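Local coordinates for protein probable FAD-dependent oxidoreductase PA4991 (PDB 5EZ7) that probably works as an FAD-dependent oxidoreductase, binding one FAD per monomer, with a physiological substrate that is still unknown, at residues 19-24 against 87-92. Numbering follows the deposited sequence.
Sequences GLWLNA and GELDLR
With chi1 at -174°, the Trp-21 side chain lies opposite its backbone N, and the indole extends from helix 17-28 toward the loop 87-92. Leu-89 has CG opposite its carbonyl carbon (chi1 -70°), which turns its methyls to the helix. CD1 of Leu-89 sits over one face of the Trp-21 indole, 3.6 Å from the centroid of its five-membered ring, in a CH-pi contact. The other methyl of Leu-89, CD2, packs on the helix itself, 3.6 Å from CB of Ala-24. The leucine fork therefore fills the angle between indole and helix. CD1 of Leu-91 reaches the six-membered ring obliquely, 3.8 Å from Trp-21 CZ3. Glu-88 comes to the ring edge, its carboxylate turned 76° from the indole plane. Trp-21 NE1 gives OE1 of Glu-88 a weak, bent hydrogen bond of 3.4 Å. OE1 also pairs with Arg-25 and OE2 with Arg-78, salt bridges that probably do more to fix the carboxylate. Trp-79 also meets the indole. The contact is mostly buried. It ties a loop to the helix whose first turn holds Gly-19, last glycine of a GxGxxG sequence, consistent with the dinucleotide-binding beta-alpha-beta unit (strand 10-13, helix 17-28, strand 33-37) of Rossmann-type FAD domains, as in the DAO family.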
# COMPACT_ATOMS: atom_id res chain seq x y z
N GLY A 19 8.46 1.82 0.85
CA GLY A 19 9.66 2.62 0.62
C GLY A 19 9.51 4.07 1.04
O GLY A 19 10.44 4.70 1.52
N LEU A 20 8.33 4.62 0.81
CA LEU A 20 8.08 6.02 1.09
C LEU A 20 7.93 6.24 2.58
O LEU A 20 8.34 7.26 3.09
CB LEU A 20 6.85 6.51 0.33
CG LEU A 20 6.97 6.90 -1.15
CD1 LEU A 20 5.58 7.15 -1.75
CD2 LEU A 20 7.83 8.16 -1.33
N TRP A 21 7.32 5.30 3.26
CA TRP A 21 7.08 5.43 4.68
C TRP A 21 8.39 5.32 5.35
O TRP A 21 8.76 6.17 6.11
CB TRP A 21 6.11 4.37 5.22
CG TRP A 21 5.74 4.59 6.64
CD1 TRP A 21 6.53 4.38 7.72
CD2 TRP A 21 4.50 5.11 7.14
NE1 TRP A 21 5.86 4.74 8.86
CE2 TRP A 21 4.60 5.16 8.53
CE3 TRP A 21 3.31 5.53 6.53
CZ2 TRP A 21 3.57 5.63 9.34
CZ3 TRP A 21 2.28 5.98 7.33
CH2 TRP A 21 2.40 6.02 8.73
N LEU A 22 9.14 4.27 5.02
CA LEU A 22 10.50 4.09 5.55
C LEU A 22 11.36 5.30 5.27
O LEU A 22 12.10 5.75 6.13
CB LEU A 22 11.18 2.88 4.92
CG LEU A 22 12.69 2.67 5.20
CD1 LEU A 22 12.93 2.39 6.69
CD2 LEU A 22 13.25 1.54 4.32
N ASN A 23 11.30 5.80 4.05
CA ASN A 23 12.10 6.98 3.72
C ASN A 23 11.77 8.13 4.66
O ASN A 23 12.64 8.82 5.15
CB ASN A 23 11.88 7.38 2.27
CG ASN A 23 12.86 8.43 1.77
OD1 ASN A 23 14.07 8.30 1.96
ND2 ASN A 23 12.36 9.45 1.07
N ALA A 24 10.49 8.34 4.92
CA ALA A 24 10.08 9.45 5.74
C ALA A 24 10.56 9.29 7.20
O ALA A 24 11.02 10.25 7.80
CB ALA A 24 8.58 9.58 5.67
N GLY A 87 2.19 11.80 16.11
CA GLY A 87 2.41 10.52 15.46
C GLY A 87 3.87 10.33 15.07
O GLY A 87 4.65 11.26 15.13
N GLU A 88 4.22 9.12 14.65
CA GLU A 88 5.59 8.83 14.16
C GLU A 88 5.96 9.50 12.80
O GLU A 88 7.14 9.58 12.47
CB GLU A 88 5.83 7.33 14.07
CG GLU A 88 5.10 6.69 12.90
CD GLU A 88 4.97 5.19 13.04
OE1 GLU A 88 5.59 4.45 12.21
OE2 GLU A 88 4.26 4.74 14.00
N LEU A 89 4.96 9.94 12.03
CA LEU A 89 5.16 10.82 10.86
C LEU A 89 4.16 11.98 10.89
O LEU A 89 3.06 11.87 11.46
CB LEU A 89 5.00 10.05 9.56
CG LEU A 89 6.07 9.01 9.18
CD1 LEU A 89 5.68 8.37 7.85
CD2 LEU A 89 7.49 9.60 9.09
N ASP A 90 4.53 13.10 10.28
CA ASP A 90 3.61 14.20 10.08
C ASP A 90 2.74 13.99 8.84
O ASP A 90 3.09 14.44 7.76
CB ASP A 90 4.35 15.53 9.96
CG ASP A 90 3.44 16.70 10.09
OD1 ASP A 90 2.20 16.54 10.14
OD2 ASP A 90 3.94 17.82 10.17
N LEU A 91 1.60 13.35 9.01
CA LEU A 91 0.60 13.24 7.97
C LEU A 91 -0.57 14.15 8.27
O LEU A 91 -1.70 13.83 7.93
CB LEU A 91 0.11 11.78 7.86
CG LEU A 91 1.15 10.67 7.66
CD1 LEU A 91 0.47 9.34 7.42
CD2 LEU A 91 2.16 10.95 6.56
N ARG A 92 -0.33 15.30 8.89
CA ARG A 92 -1.46 16.20 9.14
C ARG A 92 -2.05 16.72 7.83
O ARG A 92 -1.31 17.08 6.91
CB ARG A 92 -1.06 17.35 10.04
CG ARG A 92 -1.05 16.96 11.51
CD ARG A 92 -0.42 18.03 12.37
NE ARG A 92 0.88 18.42 11.84
CZ ARG A 92 1.74 19.23 12.45
NH1 ARG A 92 2.89 19.51 11.86
NH2 ARG A 92 1.49 19.74 13.66